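Long-range contacts in putative cell adhesion protein (Parabacteroides distasonis, PDB 3LIU), which probably serves as a fimbrillin-type subunit of adhesive pili on the bacterial surface: residues E15-A20 and T140-G145; V48-V53 and A84-V89; W56-T61 and G75-Y80; K130-T135 and E162-G167. All blocks are in the same frame, centred on the assembly; numbering follows the deposited sequence.

Contact 1 (E15-A20 and T140-G145); sequences EKAQLA and TTNYIG
In the FimA-like N-terminal domain, Gln18, Leu19 and Ala20 pair with Thr141, Asn142 and Tyr143 as neighbouring parallel strands of a beta-sheet, although about 120 residues separate them in sequence. The backbone bonds fan out in the parallel manner. Gln18 gives its N-H to Thr140 O, Asn142 N returns a bond to Gln18 O at 2.8 Å, and Ala20 N then donates to Asn142 O almost straight along the C=O axis. Ile144 N closes the series on Ala20 O, lying in that carbonyl's plane.

Asn142 adds a side-chain rung. With CG beside its own backbone N (chi1 -66°), the amide swings back over the neighbouring strand, and ND2 donates to Gln18 O at 3.3 Å, the acceptor lying in the amide plane. Gln18 O is therefore gripped twice, by Asn142 N and Asn142 ND2 arriving from opposite faces of its carbonyl plane. The other end of this buried amide, OD1, accepts from Val137 N, which fixes its rotation. Ala17 CB sits against the amide, 3.7 Å from Asn142 ND2.

Leu19 is on the same face as Asn142, and its methyl meets the end of Ile144 at 3.6 Å, Leu19 CD1 to Ile144 CD1. On the reverse face Ala20 CB rests 4.0 Å from Tyr143 CD1, while the phenol OH of Tyr143 is bonded to Ile158 O. Residues 16-20 pair with strand 71-80 along their other edge, so this is an interior parallel pairing in a layer of the beta-sandwich, consistent with the transthyretin-like fold to which FimA proteins are assigned.

Contact 2 (V48-V53 and A84-V89); sequences VGVFGV and AHVVVV
His85, Val48 and Ala84 carry much of the surface buried where strands 45-52 and 82-90 run antiparallel. His85 sits opposite Phe51 in a hydrogen-bonded pair: Phe51 N reaches His85 O at 2.8 Å, and His85 N answers to Phe51 O. A water in the plane of the imidazole, at its edge, ties His85 ND1 to the same carbonyl, donating to Phe51 O at 3.0 Å. Phe51 CG lies beside its backbone N (chi1 -62°), which swings the ring to the His85 side; His85 O lies at the ring's edge, 3.9 Å from Phe51 CD2.

Val48 works on the other face. Its CG1, anti to the backbone N, touches Val86 CG1 at 4.0 Å, and CG2 lies more loosely against Val88. Ala84 presses its methyl on Val50 CG1, 3.8 Å from Ala84 CB, and also close to Phe51 O. Between these two ends, Gly49 and Val87 exchange both of their backbone bonds.

Helix 106-110 covers Phe51 and Val87, while Leu19 and Leu21 of strand 16-24 meet the valine side. The chemistry thus implies a greasy core face, held by regular backbone bonding, with a polar, water-bridged patch at the histidine end.

Contact 3 (W56-T61 and G75-Y80); sequences WSVIYT and GPQEVY
Trp56 spreads its indole beneath Tyr80, whose CB stands over the centre of the six-membered ring, 3.8 Å from that centroid and close to the ring normal, a clear CH-pi contact. The phenol then leans its edge toward the indole face as an offset edge-to-face pair, the planes 72° apart. The closest side-chain touch is Tyr80 CD2 to Trp56 CE3 at 3.5 Å. The far rim of the indole runs under the backbone, with Trp56 CZ2 3.3 Å from Tyr80 O.

At the other end Tyr60 meets Gln77. With CG anti to its backbone N (chi1 169°), the glutamine lays that carbon over the middle of the phenol, 3.5 Å from the Tyr60 ring centroid. The bend at chi2 turns the amide across the same ring, nearly parallel to it at 18°, as a stack. Lys62 NZ binds Gln77 OE1 and so helps hold the amide. A water links Tyr60 OH at 2.8 Å to Gly75 O, to which it donates.

Val58 fills the middle: CG2 reaches Tyr80 CE2 at 4.0 Å, while CG1 faces Glu78 O and Val79 CG1. No direct hydrogen bond joins the two segments, whose axes stay 7.3 Å apart. Over these residues the two arms of the 57-66/71-80 hairpin, which pair with each other beyond them, have parted: residues 57-61 bond to strand 45-52, and residues 75-80 to strand 16-24. Side chains fill the gap, consistent with a hairpin bridging the two layers of a transthyretin-like beta-sandwich.

Contact 4 (K130-T135 and E162-G167); sequences KVLDVT and EVYGAG
Val134 and Val163 meet side chain to side chain where the loop after strand 158-162 folds against strand 127-136, at the flank of the N-terminal beta-sandwich. The two valines come together at about a right angle, Val134 CB lying 3.9 Å from Val163 CG2. Two residues earlier on the strand, Leu132 points CD2 at the phenol of Tyr164, 3.6 Å from Tyr164 CE1. Tyr164 gets there because CG is anti to its backbone N (chi1 164°), which throws the ring across to the leucine while its CB stays near Val134 CG1. Val163 CG1 also rests on the backbone, 3.5 Å from Thr135 O.

The segments share no direct hydrogen bond. One water spans them, donating to Val163 O and accepting from Thr135 N at 2.8 Å.

Further out, the strand is held by strand 82-90, through Val86 and Ala84, and the loop by Val163 bonding to the backbone of Tyr143. Ile144 packs beside both Val163 and Tyr164. Buried Glu162 helps to hold the start of the loop: its carboxylate takes Tyr146 N on OE1 and Gly145 N on OE2. On its anti side, the same OE2 also accepts Gly165 N at 2.8 Å, with a weak further bond from Tyr164 N.

Contacts 1 and 2 are the buried, regular ones, each joining adjacent strands through backbone bonds, parallel in the first and antiparallel in the second. They appear to lie in opposing layers of the sandwich, which meet where Leu19 packs on Val50. Contacts 3 and 4 are partly buried, lack direct hydrogen bonds between their segments and rely on side chains with a bridging water: aromatic and CH-pi in contact 3, mostly aliphatic in contact 4. Contact 3 shares edges with both layers, bonding to residues 15-20 and to residues 48-53. Contact 4 does likewise through residues 140-145 and 84-89, but it does not touch contact 3, their nearest atoms being about 7 Å apart.

Contact 1 (E15-A20 and T140-G145)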
loop_
_atom_site.group_PDB
_atom_site.type_symbol
_atom_site.label_atom_id
_atom_site.label_comp_id
_atom_site.label_asym_id
_atom_site.label_seq_id
_atom_site.Cartn_x
_atom_site.Cartn_y
_atom_site.Cartn_z
ATOM N N GLU A 15 -17.299 -22.698 -27.835
ATOM C CA GLU A 15 -16.828 -21.945 -28.990
ATOM C C GLU A 15 -15.651 -21.026 -28.667
ATOM O O GLU A 15 -15.480 -20.584 -27.528
ATOM C CB GLU A 15 -17.952 -21.111 -29.547
ATOM C CG GLU A 15 -19.067 -21.899 -30.140
ATOM C CD GLU A 15 -20.305 -21.058 -30.235
ATOM O OE1 GLU A 15 -20.879 -20.708 -29.172
ATOM O OE2 GLU A 15 -20.691 -20.723 -31.371
ATOM N N LYS A 16 -14.851 -20.729 -29.682
ATOM C CA LYS A 16 -13.672 -19.873 -29.529
ATOM C C LYS A 16 -14.001 -18.401 -29.778
ATOM O O LYS A 16 -14.924 -18.066 -30.534
ATOM C CB LYS A 16 -12.576 -20.281 -30.511
ATOM N N ALA A 17 -13.204 -17.531 -29.156
ATOM C CA ALA A 17 -13.268 -16.104 -29.422
ATOM C C ALA A 17 -11.901 -15.483 -29.124
ATOM O O ALA A 17 -10.970 -16.161 -28.671
ATOM C CB ALA A 17 -14.363 -15.454 -28.569
ATOM N N GLN A 18 -11.786 -14.206 -29.448
ATOM C CA GLN A 18 -10.596 -13.440 -29.142
ATOM C C GLN A 18 -11.010 -12.306 -28.214
ATOM O O GLN A 18 -12.167 -11.858 -28.244
ATOM C CB GLN A 18 -9.948 -12.899 -30.418
ATOM C CG GLN A 18 -9.517 -13.985 -31.431
ATOM C CD GLN A 18 -8.127 -14.547 -31.164
ATOM O OE1 GLN A 18 -7.218 -13.826 -30.742
ATOM N NE2 GLN A 18 -7.952 -15.840 -31.438
ATOM N N LEU A 19 -10.072 -11.871 -27.384
ATOM C CA LEU A 19 -10.278 -10.804 -26.419
ATOM C C LEU A 19 -9.085 -9.878 -26.506
ATOM O O LEU A 19 -7.938 -10.344 -26.465
ATOM C CB LEU A 19 -10.383 -11.364 -24.999
ATOM C CG LEU A 19 -10.614 -10.312 -23.914
ATOM C CD1 LEU A 19 -11.945 -9.543 -24.175
ATOM C CD2 LEU A 19 -10.619 -10.952 -22.547
ATOM N N ALA A 20 -9.357 -8.584 -26.657
ATOM C CA ALA A 20 -8.359 -7.533 -26.471
ATOM C C ALA A 20 -8.911 -6.560 -25.443
ATOM O O ALA A 20 -10.127 -6.329 -25.357
ATOM C CB ALA A 20 -8.027 -6.827 -27.772
ATOM N N THR A 140 -15.296 -14.034 -32.959
ATOM C CA THR A 140 -15.071 -12.628 -33.247
ATOM C C THR A 140 -14.130 -12.030 -32.230
ATOM O O THR A 140 -13.930 -12.604 -31.168
ATOM C CB THR A 140 -16.389 -11.816 -33.237
ATOM O OG1 THR A 140 -16.123 -10.534 -33.799
ATOM C CG2 THR A 140 -16.941 -11.625 -31.844
ATOM N N THR A 141 -13.577 -10.863 -32.547
ATOM C CA THR A 141 -12.760 -10.135 -31.601
ATOM C C THR A 141 -13.623 -9.342 -30.578
ATOM O O THR A 141 -14.359 -8.423 -30.947
ATOM C CB THR A 141 -11.734 -9.220 -32.313
ATOM O OG1 THR A 141 -10.856 -10.025 -33.110
ATOM C CG2 THR A 141 -10.888 -8.443 -31.275
ATOM N N ASN A 142 -13.540 -9.719 -29.301
ATOM C CA ASN A 142 -14.208 -8.964 -28.243
ATOM C C ASN A 142 -13.254 -7.941 -27.645
ATOM O O ASN A 142 -12.115 -8.276 -27.295
ATOM C CB ASN A 142 -14.715 -9.864 -27.124
ATOM C CG ASN A 142 -15.812 -10.779 -27.581
ATOM O OD1 ASN A 142 -16.997 -10.437 -27.497
ATOM N ND2 ASN A 142 -15.435 -11.947 -28.062
ATOM N N TYR A 143 -13.739 -6.712 -27.498
ATOM C CA TYR A 143 -12.929 -5.656 -26.924
ATOM C C TYR A 143 -13.458 -5.272 -25.537
ATOM O O TYR A 143 -14.679 -5.220 -25.316
ATOM C CB TYR A 143 -12.959 -4.433 -27.849
ATOM C CG TYR A 143 -12.310 -4.634 -29.192
ATOM C CD1 TYR A 143 -10.937 -4.634 -29.306
ATOM C CD2 TYR A 143 -13.076 -4.784 -30.343
ATOM C CE1 TYR A 143 -10.331 -4.818 -30.506
ATOM C CE2 TYR A 143 -12.474 -4.961 -31.564
ATOM C CZ TYR A 143 -11.090 -4.982 -31.628
ATOM O OH TYR A 143 -10.423 -5.148 -32.804
ATOM N N ILE A 144 -12.538 -5.027 -24.605
ATOM C CA ILE A 144 -12.882 -4.448 -23.323
ATOM C C ILE A 144 -12.071 -3.196 -23.112
ATOM O O ILE A 144 -10.825 -3.229 -22.992
ATOM C CB ILE A 144 -12.662 -5.437 -22.170
ATOM C CG1 ILE A 144 -13.549 -6.667 -22.381
ATOM C CG2 ILE A 144 -12.920 -4.739 -20.812
ATOM C CD1 ILE A 144 -13.338 -7.792 -21.345
ATOM N N GLY A 145 -12.782 -2.077 -23.069
ATOM C CA GLY A 145 -12.182 -0.789 -22.777
ATOM C C GLY A 145 -11.887 0.092 -23.975
ATOM O O GLY A 145 -11.228 1.122 -23.819
#

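Contact 2 (V48-V53 and A84-V89)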
loop_
_atom_site.group_PDB
_atom_site.type_symbol
_atom_site.label_atom_id
_atom_site.label_comp_id
_atom_site.label_asym_id
_atom_site.label_seq_id
_atom_site.Cartn_x
_atom_site.Cartn_y
_atom_site.Cartn_z
ATOM N N VAL A 48 -4.360 -11.027 -17.132
ATOM C CA VAL A 48 -5.808 -11.023 -17.305
ATOM C C VAL A 48 -6.340 -12.421 -16.975
ATOM O O VAL A 48 -5.843 -13.445 -17.475
ATOM C CB VAL A 48 -6.178 -10.631 -18.743
ATOM C CG1 VAL A 48 -7.698 -10.641 -18.950
ATOM C CG2 VAL A 48 -5.565 -9.245 -19.114
ATOM N N GLY A 49 -7.317 -12.468 -16.090
ATOM C CA GLY A 49 -7.983 -13.726 -15.770
ATOM C C GLY A 49 -9.383 -13.652 -16.317
ATOM O O GLY A 49 -10.145 -12.715 -15.962
ATOM N N VAL A 50 -9.730 -14.611 -17.173
ATOM C CA VAL A 50 -11.099 -14.691 -17.736
ATOM C C VAL A 50 -11.756 -15.990 -17.240
ATOM O O VAL A 50 -11.263 -17.075 -17.543
ATOM C CB VAL A 50 -11.027 -14.744 -19.286
ATOM C CG1 VAL A 50 -12.433 -14.652 -19.910
ATOM C CG2 VAL A 50 -10.150 -13.625 -19.815
ATOM N N PHE A 51 -12.856 -15.889 -16.503
ATOM C CA PHE A 51 -13.477 -17.060 -15.865
ATOM C C PHE A 51 -14.938 -17.192 -16.314
ATOM O O PHE A 51 -15.817 -16.382 -15.970
ATOM C CB PHE A 51 -13.344 -16.968 -14.327
ATOM C CG PHE A 51 -11.914 -16.968 -13.836
ATOM C CD1 PHE A 51 -11.250 -18.148 -13.547
ATOM C CD2 PHE A 51 -11.226 -15.783 -13.688
ATOM C CE1 PHE A 51 -9.921 -18.129 -13.088
ATOM C CE2 PHE A 51 -9.933 -15.755 -13.257
ATOM C CZ PHE A 51 -9.268 -16.929 -12.949
ATOM N N GLY A 52 -15.196 -18.205 -17.121
ATOM C CA GLY A 52 -16.536 -18.389 -17.664
ATOM C C GLY A 52 -17.480 -18.792 -16.554
ATOM O O GLY A 52 -17.068 -19.406 -15.590
ATOM N N VAL A 53 -18.753 -18.446 -16.678
ATOM C CA VAL A 53 -19.691 -18.771 -15.605
ATOM C C VAL A 53 -19.876 -20.285 -15.468
ATOM O O VAL A 53 -20.219 -20.735 -14.414
ATOM C CB VAL A 53 -21.069 -18.101 -15.807
ATOM C CG1 VAL A 53 -20.935 -16.605 -15.621
ATOM C CG2 VAL A 53 -21.638 -18.457 -17.152
ATOM N N ALA A 84 -18.577 -14.202 -18.783
ATOM C CA ALA A 84 -17.369 -14.388 -18.011
ATOM C C ALA A 84 -17.114 -13.248 -17.045
ATOM O O ALA A 84 -17.585 -12.112 -17.233
ATOM C CB ALA A 84 -16.152 -14.591 -18.936
ATOM N N HIS A 85 -16.344 -13.575 -16.014
ATOM C CA HIS A 85 -15.840 -12.620 -15.060
ATOM C C HIS A 85 -14.352 -12.396 -15.358
ATOM O O HIS A 85 -13.605 -13.346 -15.517
ATOM C CB HIS A 85 -16.083 -13.107 -13.652
ATOM C CG HIS A 85 -17.518 -13.058 -13.238
ATOM N ND1 HIS A 85 -18.214 -14.174 -12.839
ATOM C CD2 HIS A 85 -18.395 -12.027 -13.176
ATOM C CE1 HIS A 85 -19.455 -13.836 -12.541
ATOM N NE2 HIS A 85 -19.595 -12.541 -12.749
ATOM N N VAL A 86 -13.967 -11.128 -15.500
ATOM C CA VAL A 86 -12.640 -10.727 -15.964
ATOM C C VAL A 86 -12.039 -9.784 -14.947
ATOM O O VAL A 86 -12.702 -8.864 -14.508
ATOM C CB VAL A 86 -12.753 -9.995 -17.298
ATOM C CG1 VAL A 86 -11.414 -9.531 -17.800
ATOM C CG2 VAL A 86 -13.455 -10.886 -18.329
ATOM N N VAL A 87 -10.781 -10.030 -14.596
ATOM C CA VAL A 87 -10.024 -9.159 -13.714
ATOM C C VAL A 87 -8.616 -8.953 -14.298
ATOM O O VAL A 87 -8.026 -9.854 -14.897
ATOM C CB VAL A 87 -10.004 -9.694 -12.244
ATOM C CG1 VAL A 87 -9.607 -11.182 -12.184
ATOM C CG2 VAL A 87 -9.088 -8.837 -11.348
ATOM N N VAL A 88 -8.091 -7.751 -14.138
ATOM C CA VAL A 88 -6.822 -7.391 -14.693
ATOM C C VAL A 88 -5.913 -7.004 -13.552
ATOM O O VAL A 88 -6.297 -6.208 -12.685
ATOM C CB VAL A 88 -6.989 -6.190 -15.636
ATOM C CG1 VAL A 88 -5.643 -5.767 -16.263
ATOM C CG2 VAL A 88 -8.018 -6.530 -16.696
ATOM N N VAL A 89 -4.696 -7.547 -13.577
ATOM C CA VAL A 89 -3.661 -7.211 -12.635
ATOM C C VAL A 89 -2.460 -6.629 -13.377
ATOM O O VAL A 89 -1.893 -7.251 -14.268
ATOM C CB VAL A 89 -3.200 -8.459 -11.806
ATOM C CG1 VAL A 89 -1.986 -8.073 -10.875
ATOM C CG2 VAL A 89 -4.367 -9.021 -10.965
HETATM O O HOH W 1 -17.026 -16.455 -13.216
#

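Contact 3 (W56-T61 and G75-Y80)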
loop_
_atom_site.group_PDB
_atom_site.type_symbol
_atom_site.label_atom_id
_atom_site.label_comp_id
_atom_site.label_asym_id
_atom_site.label_seq_id
_atom_site.Cartn_x
_atom_site.Cartn_y
_atom_site.Cartn_z
ATOM N N TRP A 56 -15.020 -22.782 -17.248
ATOM C CA TRP A 56 -13.763 -22.678 -18.006
ATOM C C TRP A 56 -12.974 -21.458 -17.511
ATOM O O TRP A 56 -13.544 -20.528 -16.919
ATOM C CB TRP A 56 -14.000 -22.601 -19.511
ATOM C CG TRP A 56 -14.849 -21.418 -20.020
ATOM C CD1 TRP A 56 -16.190 -21.432 -20.299
ATOM C CD2 TRP A 56 -14.395 -20.086 -20.355
ATOM N NE1 TRP A 56 -16.601 -20.195 -20.762
ATOM C CE2 TRP A 56 -15.518 -19.362 -20.822
ATOM C CE3 TRP A 56 -13.155 -19.442 -20.303
ATOM C CZ2 TRP A 56 -15.438 -18.030 -21.218
ATOM C CZ3 TRP A 56 -13.076 -18.111 -20.703
ATOM C CH2 TRP A 56 -14.214 -17.422 -21.153
ATOM N N SER A 57 -11.658 -21.473 -17.717
ATOM C CA SER A 57 -10.851 -20.304 -17.423
ATOM C C SER A 57 -9.728 -20.140 -18.426
ATOM O O SER A 57 -9.223 -21.132 -18.966
ATOM C CB SER A 57 -10.309 -20.396 -16.009
ATOM O OG SER A 57 -9.410 -21.494 -15.818
ATOM N N VAL A 58 -9.372 -18.884 -18.690
ATOM C CA VAL A 58 -8.196 -18.538 -19.460
ATOM C C VAL A 58 -7.491 -17.408 -18.744
ATOM O O VAL A 58 -8.092 -16.339 -18.508
ATOM C CB VAL A 58 -8.549 -18.087 -20.888
ATOM C CG1 VAL A 58 -7.295 -17.863 -21.694
ATOM C CG2 VAL A 58 -9.396 -19.160 -21.592
ATOM N N ILE A 59 -6.233 -17.633 -18.382
ATOM C CA ILE A 59 -5.401 -16.607 -17.721
ATOM C C ILE A 59 -4.100 -16.445 -18.469
ATOM O O ILE A 59 -3.486 -17.439 -18.839
ATOM C CB ILE A 59 -5.039 -16.981 -16.270
ATOM C CG1 ILE A 59 -6.318 -17.251 -15.445
ATOM C CG2 ILE A 59 -4.160 -15.858 -15.615
ATOM C CD1 ILE A 59 -6.506 -18.647 -14.998
ATOM N N TYR A 60 -3.683 -15.204 -18.701
ATOM C CA TYR A 60 -2.474 -14.931 -19.457
ATOM C C TYR A 60 -1.836 -13.637 -19.030
ATOM O O TYR A 60 -2.497 -12.755 -18.470
ATOM C CB TYR A 60 -2.759 -14.864 -20.956
ATOM C CG TYR A 60 -3.828 -13.872 -21.324
ATOM C CD1 TYR A 60 -5.167 -14.194 -21.172
ATOM C CD2 TYR A 60 -3.513 -12.621 -21.844
ATOM C CE1 TYR A 60 -6.180 -13.294 -21.534
ATOM C CE2 TYR A 60 -4.531 -11.707 -22.202
ATOM C CZ TYR A 60 -5.858 -12.066 -22.015
ATOM O OH TYR A 60 -6.882 -11.226 -22.338
ATOM N N THR A 61 -0.552 -13.505 -19.344
ATOM C CA THR A 61 0.221 -12.290 -19.036
ATOM C C THR A 61 0.970 -11.838 -20.282
ATOM O O THR A 61 1.605 -12.649 -20.957
ATOM C CB THR A 61 1.229 -12.484 -17.878
ATOM O OG1 THR A 61 0.534 -12.801 -16.672
ATOM C CG2 THR A 61 2.053 -11.160 -17.603
ATOM N N GLY A 75 -2.824 -7.373 -26.240
ATOM C CA GLY A 75 -3.172 -7.769 -27.609
ATOM C C GLY A 75 -4.108 -8.939 -27.627
ATOM O O GLY A 75 -4.281 -9.594 -26.598
ATOM N N PRO A 76 -4.720 -9.210 -28.790
ATOM C CA PRO A 76 -5.749 -10.228 -28.829
ATOM C C PRO A 76 -5.268 -11.525 -28.248
ATOM O O PRO A 76 -4.142 -11.916 -28.489
ATOM C CB PRO A 76 -6.037 -10.373 -30.319
ATOM C CG PRO A 76 -5.869 -9.018 -30.824
ATOM C CD PRO A 76 -4.620 -8.522 -30.089
ATOM N N GLN A 77 -6.127 -12.180 -27.483
ATOM C CA GLN A 77 -5.815 -13.468 -26.908
ATOM C C GLN A 77 -6.992 -14.370 -27.155
ATOM O O GLN A 77 -8.125 -13.929 -27.053
ATOM C CB GLN A 77 -5.610 -13.314 -25.414
ATOM C CG GLN A 77 -5.531 -14.614 -24.640
ATOM C CD GLN A 77 -4.223 -15.323 -24.844
ATOM O OE1 GLN A 77 -3.211 -14.708 -25.211
ATOM N NE2 GLN A 77 -4.232 -16.631 -24.604
ATOM N N GLU A 78 -6.742 -15.634 -27.469
ATOM C CA GLU A 78 -7.845 -16.577 -27.613
ATOM C C GLU A 78 -8.466 -16.918 -26.252
ATOM O O GLU A 78 -7.756 -17.142 -25.288
ATOM C CB GLU A 78 -7.407 -17.861 -28.321
ATOM C CG GLU A 78 -8.579 -18.607 -28.944
ATOM C CD GLU A 78 -8.239 -20.054 -29.202
ATOM O OE1 GLU A 78 -7.400 -20.308 -30.090
ATOM O OE2 GLU A 78 -8.795 -20.936 -28.504
ATOM N N VAL A 79 -9.791 -16.966 -26.221
ATOM C CA VAL A 79 -10.576 -17.262 -25.022
ATOM C C VAL A 79 -11.800 -18.054 -25.522
ATOM O O VAL A 79 -11.839 -18.439 -26.690
ATOM C CB VAL A 79 -10.983 -15.946 -24.261
ATOM C CG1 VAL A 79 -9.748 -15.189 -23.762
ATOM C CG2 VAL A 79 -11.814 -15.021 -25.116
ATOM N N TYR A 80 -12.766 -18.342 -24.658
ATOM C CA TYR A 80 -14.026 -18.988 -25.093
ATOM C C TYR A 80 -15.207 -18.027 -25.082
ATOM O O TYR A 80 -15.181 -16.993 -24.387
ATOM C CB TYR A 80 -14.345 -20.218 -24.228
ATOM C CG TYR A 80 -13.215 -21.254 -24.204
ATOM C CD1 TYR A 80 -13.012 -22.110 -25.283
ATOM C CD2 TYR A 80 -12.362 -21.365 -23.106
ATOM C CE1 TYR A 80 -11.990 -23.057 -25.277
ATOM C CE2 TYR A 80 -11.330 -22.313 -23.089
ATOM C CZ TYR A 80 -11.154 -23.155 -24.182
ATOM O OH TYR A 80 -10.139 -24.090 -24.186
HETATM O O HOH W 2 -6.220 -9.571 -24.475
#

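Contact 4 (K130-T135 and E162-G167)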
loop_
_atom_site.group_PDB
_atom_site.type_symbol
_atom_site.label_atom_id
_atom_site.label_comp_id
_atom_site.label_asym_id
_atom_site.label_seq_id
_atom_site.Cartn_x
_atom_site.Cartn_y
_atom_site.Cartn_z
ATOM N N LYS A 130 -11.436 -3.944 -10.832
ATOM C CA LYS A 130 -12.527 -4.686 -10.194
ATOM C C LYS A 130 -12.828 -5.890 -11.030
ATOM O O LYS A 130 -12.281 -6.029 -12.134
ATOM C CB LYS A 130 -13.763 -3.820 -10.094
ATOM C CG LYS A 130 -14.523 -3.574 -11.420
ATOM C CD LYS A 130 -15.833 -2.814 -11.140
ATOM C CE LYS A 130 -16.439 -2.132 -12.374
ATOM N NZ LYS A 130 -17.869 -1.818 -12.047
ATOM N N VAL A 131 -13.735 -6.741 -10.555
ATOM C CA VAL A 131 -14.178 -7.864 -11.353
ATOM C C VAL A 131 -15.253 -7.407 -12.339
ATOM O O VAL A 131 -16.237 -6.828 -11.916
ATOM C CB VAL A 131 -14.717 -9.028 -10.471
ATOM C CG1 VAL A 131 -15.267 -10.149 -11.326
ATOM C CG2 VAL A 131 -13.606 -9.578 -9.558
ATOM N N LEU A 132 -15.027 -7.643 -13.632
ATOM C CA LEU A 132 -15.939 -7.234 -14.712
ATOM C C LEU A 132 -16.835 -8.387 -15.089
ATOM O O LEU A 132 -16.422 -9.546 -15.041
ATOM C CB LEU A 132 -15.145 -6.794 -15.968
ATOM C CG LEU A 132 -14.015 -5.781 -15.715
ATOM C CD1 LEU A 132 -13.215 -5.435 -16.978
ATOM C CD2 LEU A 132 -14.610 -4.538 -15.148
ATOM N N ASP A 133 -18.071 -8.088 -15.442
ATOM C CA ASP A 133 -18.968 -9.094 -15.989
ATOM C C ASP A 133 -19.285 -8.777 -17.453
ATOM O O ASP A 133 -19.876 -7.757 -17.727
ATOM C CB ASP A 133 -20.260 -9.150 -15.152
ATOM C CG ASP A 133 -21.268 -10.152 -15.707
ATOM O OD1 ASP A 133 -20.892 -11.328 -15.927
ATOM O OD2 ASP A 133 -22.431 -9.765 -15.924
ATOM N N VAL A 134 -18.932 -9.656 -18.371
ATOM C CA VAL A 134 -19.136 -9.436 -19.792
ATOM C C VAL A 134 -19.649 -10.695 -20.490
ATOM O O VAL A 134 -19.492 -11.819 -19.992
ATOM C CB VAL A 134 -17.821 -8.995 -20.483
ATOM C CG1 VAL A 134 -17.312 -7.696 -19.868
ATOM C CG2 VAL A 134 -16.763 -10.107 -20.433
ATOM N N THR A 135 -20.272 -10.510 -21.644
ATOM C CA THR A 135 -20.628 -11.655 -22.498
ATOM C C THR A 135 -19.772 -11.629 -23.755
ATOM O O THR A 135 -19.858 -10.708 -24.570
ATOM C CB THR A 135 -22.124 -11.684 -22.813
ATOM O OG1 THR A 135 -22.822 -11.729 -21.572
ATOM C CG2 THR A 135 -22.509 -12.926 -23.693
ATOM N N GLU A 162 -17.255 -4.261 -28.737
ATOM C CA GLU A 162 -16.984 -3.817 -27.373
ATOM C C GLU A 162 -18.070 -4.425 -26.460
ATOM O O GLU A 162 -19.279 -4.271 -26.692
ATOM C CB GLU A 162 -16.988 -2.292 -27.299
ATOM C CG GLU A 162 -16.880 -1.728 -25.873
ATOM C CD GLU A 162 -15.551 -2.013 -25.239
ATOM O OE1 GLU A 162 -14.520 -1.959 -25.953
ATOM O OE2 GLU A 162 -15.529 -2.268 -24.012
ATOM N N VAL A 163 -17.625 -5.144 -25.442
ATOM C CA VAL A 163 -18.521 -5.920 -24.604
ATOM C C VAL A 163 -18.604 -5.395 -23.176
ATOM O O VAL A 163 -19.416 -5.858 -22.401
ATOM C CB VAL A 163 -18.147 -7.425 -24.610
ATOM C CG1 VAL A 163 -18.214 -7.990 -26.022
ATOM C CG2 VAL A 163 -16.784 -7.681 -23.965
ATOM N N TYR A 164 -17.799 -4.397 -22.845
ATOM C CA TYR A 164 -17.794 -3.776 -21.517
ATOM C C TYR A 164 -18.355 -2.360 -21.613
ATOM O O TYR A 164 -19.297 -2.020 -20.897
ATOM C CB TYR A 164 -16.371 -3.753 -20.960
ATOM C CG TYR A 164 -16.099 -2.824 -19.789
ATOM C CD1 TYR A 164 -16.601 -3.100 -18.514
ATOM C CD2 TYR A 164 -15.274 -1.730 -19.936
ATOM C CE1 TYR A 164 -16.332 -2.260 -17.413
ATOM C CE2 TYR A 164 -14.972 -0.890 -18.833
ATOM C CZ TYR A 164 -15.507 -1.172 -17.583
ATOM O OH TYR A 164 -15.241 -0.346 -16.504
ATOM N N GLY A 165 -17.784 -1.523 -22.469
ATOM C CA GLY A 165 -18.477 -0.274 -22.847
ATOM C C GLY A 165 -18.393 0.958 -21.943
ATOM O O GLY A 165 -19.150 1.918 -22.139
ATOM N N ALA A 166 -17.459 1.002 -21.001
ATOM C CA ALA A 166 -17.338 2.175 -20.141
ATOM C C ALA A 166 -15.948 2.801 -20.181
ATOM O O ALA A 166 -15.433 3.267 -19.175
ATOM C CB ALA A 166 -17.750 1.827 -18.687
ATOM N N GLY A 167 -15.340 2.850 -21.353
ATOM C CA GLY A 167 -14.024 3.438 -21.482
ATOM C C GLY A 167 -12.944 2.481 -21.002
ATOM O O GLY A 167 -13.233 1.372 -20.608
HETATM O O HOH W 3 -21.126 -7.876 -22.261
#